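Local coordinates for putative sugar kinase PH1459 (Pyrococcus horikoshii, PDB 3EWM), which is a putative sugar kinase of the PfkB family that binds ATP and probably phosphorylates a sugar such as fructose, at residues S44-K49 and W286-K291; I7-I12 and G131-A136; P239-G244 and Q281-W286. All coordinates share one frame; numbering follows the deposited sequence.

Interaction 1. Residues S44-K49 and W286-K291; sequences SRLGVK and WSTPRK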
loop_
_atom_site.group_PDB
_atom_site.type_symbol
_atom_site.label_atom_id
_atom_site.label_comp_id
_atom_site.label_asym_id
_atom_site.label_seq_id
_atom_site.Cartn_x
_atom_site.Cartn_y
_atom_site.Cartn_z
ATOM N N SER A 44 11.932 22.500 -9.924
ATOM C CA SER A 44 13.067 22.077 -10.722
ATOM C C SER A 44 12.829 22.275 -12.210
ATOM O O SER A 44 13.696 22.769 -12.906
ATOM C CB SER A 44 13.428 20.624 -10.441
ATOM O OG SER A 44 14.594 20.273 -11.177
ATOM N N ARG A 45 11.643 21.911 -12.695
ATOM C CA ARG A 45 11.333 22.078 -14.111
ATOM C C ARG A 45 11.338 23.526 -14.582
ATOM O O ARG A 45 11.677 23.820 -15.740
ATOM C CB ARG A 45 10.014 21.419 -14.439
ATOM C CG ARG A 45 10.142 19.940 -14.446
ATOM C CD ARG A 45 9.000 19.358 -15.145
ATOM N NE ARG A 45 8.961 17.912 -15.043
ATOM C CZ ARG A 45 7.858 17.224 -15.270
ATOM N NH1 ARG A 45 6.755 17.882 -15.591
ATOM N NH2 ARG A 45 7.854 15.902 -15.175
ATOM N N LEU A 46 10.975 24.421 -13.675
ATOM C CA LEU A 46 11.020 25.856 -13.903
ATOM C C LEU A 46 12.433 26.455 -13.781
ATOM O O LEU A 46 12.598 27.668 -13.891
ATOM C CB LEU A 46 10.076 26.547 -12.921
ATOM C CG LEU A 46 8.620 26.134 -13.070
ATOM C CD1 LEU A 46 7.756 26.876 -12.068
ATOM C CD2 LEU A 46 8.155 26.413 -14.489
ATOM N N GLY A 47 13.424 25.604 -13.531
ATOM C CA GLY A 47 14.847 25.994 -13.553
ATOM C C GLY A 47 15.430 26.420 -12.220
ATOM O O GLY A 47 16.535 26.994 -12.166
ATOM N N VAL A 48 14.704 26.137 -11.138
ATOM C CA VAL A 48 15.104 26.577 -9.804
ATOM C C VAL A 48 15.566 25.375 -8.975
ATOM O O VAL A 48 14.945 24.321 -9.042
ATOM C CB VAL A 48 13.944 27.319 -9.100
ATOM C CG1 VAL A 48 14.217 27.527 -7.622
ATOM C CG2 VAL A 48 13.676 28.646 -9.793
ATOM N N LYS A 49 16.658 25.542 -8.224
ATOM C CA LYS A 49 17.150 24.502 -7.299
ATOM C C LYS A 49 16.041 24.076 -6.342
ATOM O O LYS A 49 15.443 24.902 -5.650
ATOM C CB LYS A 49 18.349 24.989 -6.478
ATOM C CG LYS A 49 19.688 24.931 -7.185
ATOM C CD LYS A 49 20.803 25.516 -6.273
ATOM C CE LYS A 49 20.874 27.042 -6.346
ATOM N NZ LYS A 49 22.143 27.580 -5.733
ATOM N N TRP A 286 3.091 15.077 -12.217
ATOM C CA TRP A 286 4.200 15.992 -12.512
ATOM C C TRP A 286 4.005 16.579 -13.891
ATOM O O TRP A 286 4.618 16.134 -14.874
ATOM C CB TRP A 286 5.563 15.287 -12.475
ATOM C CG TRP A 286 5.929 14.735 -11.148
ATOM C CD1 TRP A 286 5.253 14.898 -9.970
ATOM C CD2 TRP A 286 7.085 13.959 -10.843
ATOM N NE1 TRP A 286 5.900 14.253 -8.957
ATOM C CE2 TRP A 286 7.035 13.670 -9.458
ATOM C CE3 TRP A 286 8.153 13.464 -11.604
ATOM C CZ2 TRP A 286 8.023 12.932 -8.811
ATOM C CZ3 TRP A 286 9.140 12.713 -10.951
ATOM C CH2 TRP A 286 9.063 12.456 -9.575
ATOM N N SER A 287 3.143 17.577 -13.960
ATOM C CA SER A 287 2.717 18.099 -15.237
ATOM C C SER A 287 3.282 19.500 -15.519
ATOM O O SER A 287 3.018 20.061 -16.577
ATOM C CB SER A 287 1.190 18.092 -15.305
ATOM O OG SER A 287 0.681 19.085 -14.458
ATOM N N THR A 288 4.080 20.041 -14.601
ATOM C CA THR A 288 4.638 21.385 -14.777
ATOM C C THR A 288 5.447 21.411 -16.076
ATOM O O THR A 288 6.289 20.552 -16.276
ATOM C CB THR A 288 5.584 21.772 -13.629
ATOM O OG1 THR A 288 4.885 21.682 -12.387
ATOM C CG2 THR A 288 6.147 23.198 -13.824
ATOM N N PRO A 289 5.183 22.388 -16.954
ATOM C CA PRO A 289 6.007 22.526 -18.154
ATOM C C PRO A 289 7.434 22.938 -17.809
ATOM O O PRO A 289 7.687 23.507 -16.752
ATOM C CB PRO A 289 5.302 23.626 -18.938
ATOM C CG PRO A 289 4.601 24.449 -17.863
ATOM C CD PRO A 289 4.105 23.397 -16.915
ATOM N N ARG A 290 8.353 22.644 -18.712
ATOM C CA ARG A 290 9.742 23.007 -18.522
ATOM C C ARG A 290 9.971 24.483 -18.833
ATOM O O ARG A 290 9.264 25.078 -19.664
ATOM C CB ARG A 290 10.633 22.114 -19.386
ATOM C CG ARG A 290 10.354 20.633 -19.147
ATOM C CD ARG A 290 11.529 19.749 -19.460
ATOM N NE ARG A 290 11.549 18.644 -18.507
ATOM C CZ ARG A 290 12.247 18.637 -17.370
ATOM N NH1 ARG A 290 13.020 19.665 -17.023
ATOM N NH2 ARG A 290 12.174 17.586 -16.575
ATOM N N LYS A 291 10.953 25.059 -18.143
ATOM C CA LYS A 291 11.422 26.404 -18.397
ATOM C C LYS A 291 11.573 26.678 -19.903
ATOM O O LYS A 291 11.108 27.713 -20.401
ATOM C CB LYS A 291 12.755 26.624 -17.671
ATOM C CG LYS A 291 13.400 27.943 -17.975
ATOM C CD LYS A 291 14.489 28.264 -16.984
ATOM C CE LYS A 291 15.142 29.579 -17.335
ATOM N NZ LYS A 291 15.958 30.122 -16.218
HETATM O O HOH W 1 6.156 13.693 -15.758
HETATM O O HOH W 2 13.695 22.671 -17.034
HETATM O O HOH W 3 14.644 29.444 -13.666
#
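The carbonyl O of Trp-286 is gripped by the guanidinium of Arg-45. Arg-45 NH1 donates a hydrogen bond to Trp-286 O (2.9 Å) from above the carbonyl plane, 66° out of it. NH2 adds a weak bond to the same oxygen, and water 1 bridges the two. NH1 also donates to Thr-288 O, an oxygen in the guanidinium plane, at 2.8 Å. Two backbone oxygens thus fix the rotation of the group. The Arg-45 chain runs extended from CG to NE, which carries its end along the 286-291 loop. Arg-45 CG lies over one face of the Arg-290 guanidinium, offset toward its rim. Arg-45 NE and Arg-290 NH2 both form salt bridges with Glu-72 OE1, so one carboxylate oxygen brings the two arginines together.

At the other end, Lys-291 N donates to Arg-45 O over 2.8 Å, and water 2 also donates to this oxygen. Leu-46 CD2 packs on Thr-288 CG2 at 3.8 Å, the two side chains crossing at about a right angle. Gly-47 closes the helix in a Schellman motif, and Lys-291 CD lies 4.1 Å from its CA. Arg-290 is the N-cap of helix 291-294. The contact therefore joins the end of helix 35-45 to the start of helix 291-294, with helices 245-259 and 265-279 packed against its buried side.

Interaction 2. Residues I7-I12 and G131-A136; sequences IGELLI and GSVILA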
loop_
_atom_site.group_PDB
_atom_site.type_symbol
_atom_site.label_atom_id
_atom_site.label_comp_id
_atom_site.label_asym_id
_atom_site.label_seq_id
_atom_site.Cartn_x
_atom_site.Cartn_y
_atom_site.Cartn_z
ATOM N N ILE A 7 8.806 19.986 1.943
ATOM C CA ILE A 7 8.851 18.989 2.994
ATOM C C ILE A 7 7.492 18.375 3.167
ATOM O O ILE A 7 6.491 19.076 3.284
ATOM C CB ILE A 7 9.433 19.529 4.358
ATOM C CG1 ILE A 7 9.436 18.418 5.420
ATOM C CG2 ILE A 7 8.704 20.799 4.851
ATOM C CD1 ILE A 7 10.096 18.822 6.743
ATOM N N GLY A 8 7.458 17.053 3.175
ATOM C CA GLY A 8 6.218 16.340 3.434
ATOM C C GLY A 8 6.196 15.007 2.707
ATOM O O GLY A 8 7.240 14.400 2.479
ATOM N N GLU A 9 4.994 14.596 2.319
ATOM C CA GLU A 9 4.734 13.269 1.829
ATOM C C GLU A 9 5.388 13.027 0.467
ATOM O O GLU A 9 5.323 13.868 -0.436
ATOM C CB GLU A 9 3.221 12.984 1.792
ATOM C CG GLU A 9 2.426 13.757 0.794
ATOM C CD GLU A 9 2.001 15.139 1.261
ATOM O OE1 GLU A 9 2.586 15.673 2.232
ATOM O OE2 GLU A 9 1.097 15.707 0.601
ATOM N N LEU A 10 6.025 11.871 0.364
ATOM C CA LEU A 10 6.568 11.373 -0.888
ATOM C C LEU A 10 6.140 9.938 -0.929
ATOM O O LEU A 10 6.418 9.151 0.003
ATOM C CB LEU A 10 8.099 11.509 -0.938
ATOM C CG LEU A 10 8.855 10.784 -2.066
ATOM C CD1 LEU A 10 8.446 11.281 -3.451
ATOM C CD2 LEU A 10 10.386 10.881 -1.868
ATOM N N LEU A 11 5.411 9.593 -1.985
ATOM C CA LEU A 11 4.740 8.297 -2.007
ATOM C C LEU A 11 4.563 7.761 -3.410
ATOM O O LEU A 11 4.741 8.493 -4.389
ATOM C CB LEU A 11 3.361 8.406 -1.313
ATOM C CG LEU A 11 2.433 9.572 -1.711
ATOM C CD1 LEU A 11 1.813 9.337 -3.063
ATOM C CD2 LEU A 11 1.347 9.776 -0.655
ATOM N N ILE A 12 4.187 6.481 -3.489
ATOM C CA ILE A 12 3.732 5.859 -4.728
ATOM C C ILE A 12 2.245 6.142 -4.932
ATOM O O ILE A 12 1.406 5.824 -4.083
ATOM C CB ILE A 12 3.946 4.300 -4.729
ATOM C CG1 ILE A 12 5.412 3.930 -4.461
ATOM C CG2 ILE A 12 3.418 3.691 -6.026
ATOM C CD1 ILE A 12 6.357 4.215 -5.659
ATOM N N GLY A 131 2.552 21.025 3.091
ATOM C CA GLY A 131 1.131 20.840 2.835
ATOM C C GLY A 131 0.567 20.137 4.046
ATOM O O GLY A 131 1.331 19.732 4.944
ATOM N N SER A 132 -0.754 20.013 4.083
ATOM C CA SER A 132 -1.407 19.493 5.281
ATOM C C SER A 132 -1.345 17.966 5.427
ATOM O O SER A 132 -1.454 17.448 6.529
ATOM C CB SER A 132 -2.834 20.006 5.389
ATOM O OG SER A 132 -3.717 19.253 4.600
ATOM N N VAL A 133 -1.164 17.256 4.316
ATOM C CA VAL A 133 -1.239 15.798 4.335
ATOM C C VAL A 133 -0.197 15.223 5.291
ATOM O O VAL A 133 -0.494 14.336 6.086
ATOM C CB VAL A 133 -1.113 15.206 2.930
ATOM C CG1 VAL A 133 -0.894 13.707 2.988
ATOM C CG2 VAL A 133 -2.391 15.560 2.092
ATOM N N ILE A 134 0.999 15.781 5.250
ATOM C CA ILE A 134 2.065 15.313 6.118
ATOM C C ILE A 134 1.664 15.415 7.596
ATOM O O ILE A 134 2.092 14.609 8.417
ATOM C CB ILE A 134 3.402 16.036 5.834
ATOM C CG1 ILE A 134 4.529 15.330 6.589
ATOM C CG2 ILE A 134 3.353 17.506 6.210
ATOM C CD1 ILE A 134 4.740 13.955 6.140
ATOM N N LEU A 135 0.800 16.381 7.905
ATOM C CA LEU A 135 0.447 16.705 9.273
ATOM C C LEU A 135 -0.568 15.732 9.854
ATOM O O LEU A 135 -0.889 15.817 11.043
ATOM C CB LEU A 135 -0.085 18.147 9.361
ATOM C CG LEU A 135 0.798 19.251 8.767
ATOM C CD1 LEU A 135 0.099 20.587 8.801
ATOM C CD2 LEU A 135 2.204 19.295 9.456
ATOM N N ALA A 136 -1.060 14.807 9.029
ATOM C CA ALA A 136 -2.149 13.942 9.432
ATOM C C ALA A 136 -1.740 12.949 10.508
ATOM O O ALA A 136 -2.587 12.483 11.259
ATOM C CB ALA A 136 -2.777 13.226 8.215
HETATM O O HOH W 4 -0.191 18.067 1.289
#
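The side chain of Glu-9 meets Val-133 and Ile-134. Its CB points at the 131-136 segment. CG sits between the backbone N and the carbonyl carbon (chi1 68°), and the chain then bends at chi2 (-84°). The bend lays the carboxylate against Val-133 and Ile-134. CG itself lies 4.0 Å from Val-133 CG1. Further out, CD is 3.5 Å from Val-133 CB. The carboxylate splits between two residues. OE2 lies against the base of the valine, 3.2 Å from Val-133 CB. OE1 turns to the isoleucine and lies 3.7 Å from Ile-134 CB. Water 4 donates to Glu-9 OE2 at 2.8 Å and accepts a longer bond from Val-133 N, so it ties the carboxylate to the backbone of the other segment.

Ile-134 also covers the glycine before Glu-9. Gly-8 CA comes within 3.7 Å of Ile-134 CB. With its CG1 anti to the backbone N (chi1 -170°), Ile-134 extends along the glycine, and its CD1 lies 3.9 Å from Gly-8 C. Glu-9 N is buried here with no hydrogen-bonding partner.

The contact is wholly buried. It lies where the neighbouring strands 3-7 and 127-131 leave the large mixed sheet. From there the chain of Glu-9 runs on into strand 11-16 of the smaller four-stranded sheet. Helix 140-151 covers Ile-134, and Tyr-109 touches Glu-9.

Interaction 3. Residues P239-G244 and Q281-W286; sequences PLDTTG and QKRGAW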
loop_
_atom_site.group_PDB
_atom_site.type_symbol
_atom_site.label_atom_id
_atom_site.label_comp_id
_atom_site.label_asym_id
_atom_site.label_seq_id
_atom_site.Cartn_x
_atom_site.Cartn_y
_atom_site.Cartn_z
ATOM N N PRO A 239 -7.833 20.757 -22.003
ATOM C CA PRO A 239 -6.918 19.994 -21.164
ATOM C C PRO A 239 -6.819 18.533 -21.576
ATOM O O PRO A 239 -7.838 17.888 -21.883
ATOM C CB PRO A 239 -7.536 20.118 -19.765
ATOM C CG PRO A 239 -8.988 20.347 -20.015
ATOM C CD PRO A 239 -9.095 21.081 -21.306
ATOM N N LEU A 240 -5.589 18.036 -21.599
ATOM C CA LEU A 240 -5.327 16.612 -21.675
ATOM C C LEU A 240 -5.525 15.992 -20.291
ATOM O O LEU A 240 -6.205 14.971 -20.147
ATOM C CB LEU A 240 -3.899 16.353 -22.168
ATOM C CG LEU A 240 -3.495 14.878 -22.301
ATOM C CD1 LEU A 240 -4.431 14.144 -23.261
ATOM C CD2 LEU A 240 -2.036 14.715 -22.713
ATOM N N ASP A 241 -4.922 16.617 -19.279
ATOM C CA ASP A 241 -4.913 16.090 -17.918
ATOM C C ASP A 241 -4.660 17.249 -16.938
ATOM O O ASP A 241 -3.634 17.928 -17.032
ATOM C CB ASP A 241 -3.816 15.028 -17.801
ATOM C CG ASP A 241 -3.899 14.215 -16.520
ATOM O OD1 ASP A 241 -4.743 14.516 -15.650
ATOM O OD2 ASP A 241 -3.103 13.252 -16.392
ATOM N N THR A 242 -5.604 17.483 -16.020
ATOM C CA THR A 242 -5.449 18.557 -15.030
ATOM C C THR A 242 -4.964 18.057 -13.666
ATOM O O THR A 242 -4.879 18.837 -12.718
ATOM C CB THR A 242 -6.770 19.327 -14.803
ATOM O OG1 THR A 242 -7.753 18.414 -14.318
ATOM C CG2 THR A 242 -7.268 19.989 -16.094
ATOM N N THR A 243 -4.639 16.769 -13.567
ATOM C CA THR A 243 -4.234 16.169 -12.286
ATOM C C THR A 243 -3.105 16.939 -11.607
ATOM O O THR A 243 -3.140 17.170 -10.391
ATOM C CB THR A 243 -3.783 14.700 -12.450
ATOM O OG1 THR A 243 -4.808 13.961 -13.124
ATOM C CG2 THR A 243 -3.528 14.078 -11.071
ATOM N N GLY A 244 -2.105 17.321 -12.391
ATOM C CA GLY A 244 -0.938 18.013 -11.846
ATOM C C GLY A 244 -1.017 19.524 -11.798
ATOM O O GLY A 244 -0.055 20.170 -11.381
ATOM N N GLN A 281 -1.627 20.095 -20.516
ATOM C CA GLN A 281 -1.298 19.412 -21.757
ATOM C C GLN A 281 -0.392 18.207 -21.495
ATOM O O GLN A 281 -0.056 17.480 -22.420
ATOM C CB GLN A 281 -0.635 20.385 -22.733
ATOM C CG GLN A 281 -1.472 21.613 -22.998
ATOM C CD GLN A 281 -2.858 21.253 -23.498
ATOM O OE1 GLN A 281 -3.854 21.386 -22.780
ATOM N NE2 GLN A 281 -2.926 20.770 -24.718
ATOM N N LYS A 282 -0.039 18.003 -20.225
ATOM C CA LYS A 282 0.897 16.974 -19.805
ATOM C C LYS A 282 0.195 16.017 -18.822
ATOM O O LYS A 282 -0.572 16.449 -17.950
ATOM C CB LYS A 282 2.139 17.622 -19.158
ATOM C CG LYS A 282 2.931 18.594 -20.094
ATOM C CD LYS A 282 4.053 19.356 -19.370
ATOM C CE LYS A 282 5.406 19.254 -20.110
ATOM N NZ LYS A 282 6.568 19.203 -19.138
ATOM N N ARG A 283 0.438 14.716 -18.974
ATOM C CA ARG A 283 -0.218 13.720 -18.125
ATOM C C ARG A 283 0.425 13.566 -16.758
ATOM O O ARG A 283 1.652 13.662 -16.618
ATOM C CB ARG A 283 -0.217 12.353 -18.808
ATOM C CG ARG A 283 -1.111 12.287 -20.007
ATOM C CD ARG A 283 -1.062 10.907 -20.622
ATOM N NE ARG A 283 -1.428 10.955 -22.033
ATOM C CZ ARG A 283 -2.679 11.039 -22.478
ATOM N NH1 ARG A 283 -3.694 11.089 -21.617
ATOM N NH2 ARG A 283 -2.910 11.080 -23.791
ATOM N N GLY A 284 -0.410 13.295 -15.757
ATOM C CA GLY A 284 0.068 12.848 -14.450
ATOM C C GLY A 284 0.327 13.932 -13.421
ATOM O O GLY A 284 0.113 15.136 -13.671
ATOM N N ALA A 285 0.791 13.489 -12.260
ATOM C CA ALA A 285 1.015 14.371 -11.112
ATOM C C ALA A 285 2.168 15.364 -11.290
ATOM O O ALA A 285 2.221 16.382 -10.587
ATOM C CB ALA A 285 1.211 13.542 -9.836
ATOM N N TRP A 286 3.091 15.077 -12.217
ATOM C CA TRP A 286 4.200 15.992 -12.512
ATOM C C TRP A 286 4.005 16.579 -13.891
ATOM O O TRP A 286 4.618 16.134 -14.874
ATOM C CB TRP A 286 5.563 15.287 -12.475
ATOM C CG TRP A 286 5.929 14.735 -11.148
ATOM C CD1 TRP A 286 5.253 14.898 -9.970
ATOM C CD2 TRP A 286 7.085 13.959 -10.843
ATOM N NE1 TRP A 286 5.900 14.253 -8.957
ATOM C CE2 TRP A 286 7.035 13.670 -9.458
ATOM C CE3 TRP A 286 8.153 13.464 -11.604
ATOM C CZ2 TRP A 286 8.023 12.932 -8.811
ATOM C CZ3 TRP A 286 9.140 12.713 -10.951
ATOM C CH2 TRP A 286 9.063 12.456 -9.575
HETATM O O HOH W 5 2.266 18.726 -11.410
HETATM O O HOH W 6 -1.665 16.307 -15.268
#
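Asp-241 makes the direct hydrogen bond between the two loops, accepting from Gly-284. Gly-284 N donates to Asp-241 OD2 at 2.8 Å, with a nearly straight N-H...O angle of 167°. The donor approaches from above the carboxylate plane. CG of Asp-241 lies anti to the backbone N (chi1 -168°), which directs the carboxylate at Gly-284, while OD1 stays within its own loop. There OD1 takes two bonds: one from Thr-243 OG1 at 2.6 Å, on the syn side, and one from Thr-243 N, which closes an Asx turn. Three donors therefore hold this carboxylate.

Waters make further links. Water 5 donates to both Gly-244 O and Ala-285 O. Water 6 accepts from Gly-244 N and lies 2.7 Å from Gly-284 O and 2.9 Å from Lys-282 O.

The apolar part belongs to Leu-240. Its CD2 sits over the centre of one face of the Arg-283 guanidinium, 3.7 Å above the plane. CD1 lies 3.5 Å from Arg-283 NH2. CD2 also rests 3.4 Å from Gln-281 O. Backbone packing completes the contact. Gly-244 CA passes 3.6 Å from Gly-284 O in a CA-H...O contact.

The sequence from Asp-241 to Gly-244 opens the C-terminal PfkB signature, which runs into helix 245-259. In PfkB kinases the glycine-rich start of this helix forms the anion hole of the active site. The loop held here probably leads into the same feature.

Interaction 3 is nested within the chain loop closed by interaction 1, and the two share Trp-286. Their centres are about 14 Å apart. They also touch: Lys-282 NZ of interaction 3 probably hydrogen-bonds Thr-288 O of interaction 1. The loop between helices 265-279 and 291-294 thus meets helix 35-45 with one part and the loop that leads into helix 245-259 with another. Interaction 2 stands apart, its centre about 20 Å from each of the others. Its nearest atoms come to about 6 Å from each without touching. It crosses interaction 1 along the chain and precedes interaction 3. One residue of each contact lies about 9 to 11 Å from the side chain of Lys-190, which binds ATP.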